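Side-chain contacts in ABC transporter substrate binding protein (Ribose) (Agrobacterium vitis S4, PDB 4WT7), which probably serves as the carbohydrate-binding component of an ABC transporter, and is seen here holding the sugar alcohol D-allitol: residues 164-167 and 168-172; 137-140 and 141-145. All blocks are in the same frame, centred on the assembly; numbering follows the deposited sequence.

Interaction 1: 164-167 and 168-172. With X9X (D-allitol), chain C.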
loop_
_atom_site.group_PDB
_atom_site.type_symbol
_atom_site.label_atom_id
_atom_site.label_comp_id
_atom_site.label_asym_id
_atom_site.label_seq_id
_atom_site.Cartn_x
_atom_site.Cartn_y
_atom_site.Cartn_z
ATOM N N VAL A 164 8.560 1.687 -4.062
ATOM C CA VAL A 164 7.829 0.612 -3.378
ATOM C C VAL A 164 6.943 -0.028 -4.402
ATOM O O VAL A 164 6.131 0.651 -5.021
ATOM C CB VAL A 164 6.961 1.148 -2.222
ATOM C CG1 VAL A 164 6.184 0.015 -1.543
ATOM C CG2 VAL A 164 7.844 1.896 -1.225
ATOM N N THR A 165 7.117 -1.331 -4.613
ATOM C CA THR A 165 6.444 -1.990 -5.736
ATOM C C THR A 165 4.981 -1.631 -5.983
ATOM O O THR A 165 4.665 -1.229 -7.083
ATOM C CB THR A 165 6.588 -3.515 -5.674
ATOM O OG1 THR A 165 7.960 -3.827 -5.418
ATOM C CG2 THR A 165 6.173 -4.140 -6.980
ATOM N N PRO A 166 4.075 -1.803 -4.999
ATOM C CA PRO A 166 2.664 -1.532 -5.329
ATOM C C PRO A 166 2.362 -0.074 -5.669
ATOM O O PRO A 166 1.522 0.193 -6.524
ATOM C CB PRO A 166 1.902 -1.933 -4.057
ATOM C CG PRO A 166 2.916 -2.006 -2.991
ATOM C CD PRO A 166 4.210 -2.408 -3.668
ATOM N N CYS A 167 3.068 0.858 -5.044
ATOM C CA CYS A 167 2.904 2.268 -5.390
ATOM C C CYS A 167 3.433 2.614 -6.790
ATOM O O CYS A 167 2.824 3.430 -7.505
ATOM C CB CYS A 167 3.592 3.153 -4.359
ATOM S SG CYS A 167 3.198 2.706 -2.668
ATOM N N ALA A 168 4.577 2.033 -7.166
ATOM C CA ALA A 168 5.112 2.250 -8.504
ATOM C C ALA A 168 4.081 1.789 -9.516
ATOM O O ALA A 168 3.805 2.452 -10.509
ATOM C CB ALA A 168 6.403 1.463 -8.700
ATOM N N ILE A 169 3.510 0.620 -9.277
ATOM C CA ILE A 169 2.552 0.090 -10.256
ATOM C C ILE A 169 1.326 1.000 -10.329
ATOM O O ILE A 169 0.796 1.269 -11.421
ATOM C CB ILE A 169 2.160 -1.377 -9.923
ATOM C CG1 ILE A 169 3.410 -2.282 -9.945
ATOM C CG2 ILE A 169 1.062 -1.915 -10.870
ATOM C CD1 ILE A 169 3.088 -3.728 -9.364
ATOM N N ARG A 170 0.850 1.461 -9.176
ATOM C CA ARG A 170 -0.339 2.296 -9.167
ATOM C C ARG A 170 -0.059 3.587 -9.931
ATOM O O ARG A 170 -0.886 4.032 -10.721
ATOM C CB ARG A 170 -0.792 2.607 -7.729
ATOM C CG ARG A 170 -1.419 1.406 -6.996
ATOM C CD ARG A 170 -1.347 1.532 -5.491
ATOM N NE ARG A 170 -1.444 0.229 -4.841
ATOM C CZ ARG A 170 -1.235 0.005 -3.542
ATOM N NH1 ARG A 170 -0.931 0.993 -2.705
ATOM N NH2 ARG A 170 -1.297 -1.212 -3.091
ATOM N N TYR A 171 1.126 4.169 -9.727
ATOM C CA TYR A 171 1.464 5.400 -10.417
ATOM C C TYR A 171 1.570 5.150 -11.918
ATOM O O TYR A 171 0.969 5.888 -12.723
ATOM C CB TYR A 171 2.752 6.006 -9.865
ATOM C CG TYR A 171 3.180 7.206 -10.653
ATOM C CD1 TYR A 171 2.522 8.429 -10.519
ATOM C CD2 TYR A 171 4.204 7.117 -11.570
ATOM C CE1 TYR A 171 2.922 9.528 -11.255
ATOM C CE2 TYR A 171 4.611 8.226 -12.310
ATOM C CZ TYR A 171 3.968 9.433 -12.135
ATOM O OH TYR A 171 4.370 10.521 -12.896
ATOM N N ASP A 172 2.296 4.105 -12.302
ATOM C CA ASP A 172 2.426 3.752 -13.713
ATOM C C ASP A 172 1.072 3.613 -14.405
ATOM O O ASP A 172 0.872 4.016 -15.558
ATOM C CB ASP A 172 3.226 2.443 -13.867
ATOM C CG ASP A 172 4.695 2.640 -13.628
ATOM O OD1 ASP A 172 5.138 3.807 -13.507
ATOM O OD2 ASP A 172 5.433 1.650 -13.545
HETATM O OAA X9X C . 4.504 2.258 1.033
HETATM C CAG X9X C . 3.432 3.019 1.460
HETATM C CAI X9X C . 2.064 2.423 1.392
HETATM O OAC X9X C . 1.601 2.315 0.067
HETATM C CAK X9X C . 1.987 1.146 2.176
HETATM O OAE X9X C . 2.463 1.453 3.430
HETATM C CAL X9X C . 0.541 0.685 2.369
HETATM O OAF X9X C . -0.230 1.672 2.963
HETATM C CAJ X9X C . -0.159 0.093 1.163
HETATM O OAD X9X C . -0.683 1.038 0.295
HETATM C CAH X9X C . 0.629 -0.943 0.388
HETATM O OAB X9X C . -0.144 -1.926 -0.266
#
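Arg170 lies back over Pro166, one turn earlier in the helix, and carries its guanidinium to the D-allitol. Its CG is anti to its own carbonyl carbon (chi1 -72°), and from CG to NE the chain runs extended, which takes it past the Pro166 carbonyl, with CG 3.2 Å from Pro166 O. At the end of the chain Pro166 CB sits over one face of the guanidinium, offset toward its rim and 3.4 Å from Arg170 NH2. With the proline against that face, the two terminal nitrogens grip neighbouring hydroxyl groups of the ligand. Arg170 NH1 donates to OAD of the allitol at 3.0 Å, an oxygen lying at the guanidinium edge and in its plane, while Arg170 NH2 donates to OAB of the allitol at 3.1 Å; both bonds are fairly straight, at 161°. Outside the segments, Arg170 NE is bonded to Asn134 OD1 and NH1 to the carbonyl of Ala225, so the group is anchored on the protein side as well.

Cys167 reaches the same ligand by another route, its SG coming within 3.2 Å of OAC of the allitol. Val164, at the N-cap position, lines the pocket with its methyl groups. Beneath these side chains the helix begins in regular fashion: Ala168 N is bonded to Val164 O at 3.0 Å, and Tyr171 N to Cys167 O at 2.9 Å. On another side of this turn Thr165 and Ile169 run side by side, CG2 of Thr165 touching CD1 of Ile169, while Thr165 OG1 is bonded to Gly122 N.

The chemistry is that of a polyol site: a flat cation, held by its own bonds and backed by a proline, offers directed N-H groups to two hydroxyls and probably polarises them.

Interaction 2: 137-140 and 141-145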
loop_
_atom_site.group_PDB
_atom_site.type_symbol
_atom_site.label_atom_id
_atom_site.label_comp_id
_atom_site.label_asym_id
_atom_site.label_seq_id
_atom_site.Cartn_x
_atom_site.Cartn_y
_atom_site.Cartn_z
ATOM N N ILE A 137 -5.864 -2.390 -9.621
ATOM C CA ILE A 137 -6.103 -1.272 -8.723
ATOM C C ILE A 137 -5.820 0.069 -9.398
ATOM O O ILE A 137 -6.648 0.989 -9.390
ATOM C CB ILE A 137 -5.228 -1.384 -7.474
ATOM C CG1 ILE A 137 -5.853 -2.395 -6.510
ATOM C CG2 ILE A 137 -5.109 -0.020 -6.765
ATOM C CD1 ILE A 137 -5.081 -2.566 -5.229
ATOM N N GLY A 138 -4.630 0.189 -9.971
ATOM C CA GLY A 138 -4.193 1.477 -10.453
ATOM C C GLY A 138 -5.010 1.896 -11.639
ATOM O O GLY A 138 -5.369 3.066 -11.750
ATOM N N LYS A 139 -5.340 0.952 -12.519
ATOM C CA LYS A 139 -6.168 1.285 -13.682
ATOM C C LYS A 139 -7.621 1.660 -13.281
ATOM O O LYS A 139 -8.237 2.602 -13.816
ATOM C CB LYS A 139 -6.163 0.090 -14.658
ATOM C CG LYS A 139 -7.473 -0.070 -15.418
ATOM C CD LYS A 139 -7.689 -1.478 -15.888
ATOM C CE LYS A 139 -8.436 -2.310 -14.890
ATOM N NZ LYS A 139 -9.773 -2.657 -15.433
ATOM N N ASP A 140 -8.185 0.890 -12.365
ATOM C CA ASP A 140 -9.520 1.151 -11.921
ATOM C C ASP A 140 -9.612 2.521 -11.254
ATOM O O ASP A 140 -10.568 3.249 -11.479
ATOM C CB ASP A 140 -9.993 0.065 -10.942
ATOM C CG ASP A 140 -10.297 -1.271 -11.626
ATOM O OD1 ASP A 140 -10.563 -1.320 -12.853
ATOM O OD2 ASP A 140 -10.259 -2.281 -10.908
ATOM N N LEU A 141 -8.653 2.847 -10.392
ATOM C CA LEU A 141 -8.667 4.140 -9.727
ATOM C C LEU A 141 -8.555 5.261 -10.789
ATOM O O LEU A 141 -9.354 6.212 -10.822
ATOM C CB LEU A 141 -7.539 4.221 -8.685
ATOM C CG LEU A 141 -7.455 5.476 -7.830
ATOM C CD1 LEU A 141 -8.751 5.585 -7.070
ATOM C CD2 LEU A 141 -6.277 5.424 -6.853
ATOM N N ALA A 142 -7.636 5.092 -11.726
ATOM C CA ALA A 142 -7.398 6.119 -12.717
ATOM C C ALA A 142 -8.638 6.336 -13.591
ATOM O O ALA A 142 -9.002 7.463 -13.901
ATOM C CB ALA A 142 -6.163 5.781 -13.568
ATOM N N LEU A 143 -9.293 5.250 -13.994
ATOM C CA LEU A 143 -10.468 5.373 -14.847
ATOM C C LEU A 143 -11.597 6.073 -14.085
ATOM O O LEU A 143 -12.351 6.865 -14.649
ATOM C CB LEU A 143 -10.909 4.003 -15.382
ATOM C CG LEU A 143 -9.966 3.432 -16.449
ATOM C CD1 LEU A 143 -10.240 1.941 -16.704
ATOM C CD2 LEU A 143 -10.125 4.209 -17.732
ATOM N N GLN A 144 -11.700 5.773 -12.798
ATOM C CA GLN A 144 -12.693 6.427 -11.964
ATOM C C GLN A 144 -12.395 7.923 -11.930
ATOM O O GLN A 144 -13.284 8.755 -12.098
ATOM C CB GLN A 144 -12.685 5.848 -10.554
ATOM C CG GLN A 144 -13.689 6.544 -9.616
ATOM C CD GLN A 144 -15.038 5.885 -9.667
ATOM O OE1 GLN A 144 -15.150 4.698 -9.389
ATOM N NE2 GLN A 144 -16.066 6.634 -10.037
ATOM N N LEU A 145 -11.130 8.250 -11.709
ATOM C CA LEU A 145 -10.694 9.630 -11.623
ATOM C C LEU A 145 -11.074 10.363 -12.912
ATOM O O LEU A 145 -11.728 11.406 -12.874
ATOM C CB LEU A 145 -9.180 9.718 -11.320
ATOM C CG LEU A 145 -8.617 11.149 -11.128
ATOM C CD1 LEU A 145 -7.328 11.172 -10.325
ATOM C CD2 LEU A 145 -8.345 11.803 -12.459
#
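Leu143 leans back against Lys139, the residue one turn before it in the helix. Starting at CB, which lies 3.4 Å from Lys139 O, the leucine follows that carbonyl: CG is still closer, 3.3 Å from Lys139 O. The torsion that sets this course places CG anti to Leu143's own carbonyl carbon and beside its backbone N (chi1 -72°), the very nitrogen that donates to Lys139 O at 2.9 Å. Lys139 O thus has the side chain of Leu143 alongside the helical hydrogen bond it already accepts from that residue. At the tip, the CD1 branch goes on to Lys139 CG, 3.7 Å away, where the two side chains cross at a slant.

Lys139 then bends at chi3 and chi4, which brings NZ round to the carboxylate of the next residue, 3.0 Å from Asp140 OD1. This is a salt bridge whose hydrogen bond is weak, and it lies on the exposed side of the helix. Backbone bonds repeat along the turn, among them Leu141 N to Ile137 O at 2.9 Å and Gln144 N to Asp140 O at 3.1 Å. Leu141 begins with CB 3.4 Å from Ile137 O, then turns its end away from the preceding turn.

Helix 134-148 is wedged between neighbours. Ala142 and Leu143 meet Val177 of helix 165-178, and Lys139 meets Gln173 of that helix. Elsewhere round the helix, Ile137 and Leu141 pack on Val271 of strand 267-272, while Asp140 and Gln144 touch Leu305 of strand 304-307, so the helix lies against both its partner helix and strands of the mixed sheet.

Overall arrangement
Interactions 1 and 2 sit on adjacent helices, 165-178 and 134-148, with centres about 13 Å apart, and they meet where Arg170 CG packs on Ile137 CG2 at 4.0 Å. Interaction 1, unlike interaction 2, supplies residues of the pocket itself: Val164, Cys167 and Arg170. Interaction 2 stands one layer back, the side chain of Ile137 being about 7 Å from the ligand, and flanks the arginine that grips it. The helix carrying 137-145 thus serves Arg170 twice, through Ile137 and through Asn134 at its start. The polyol is also hydrogen-bonded to Asp120, Asp251, His44, Asp47 and Gln273, from other parts of the chain.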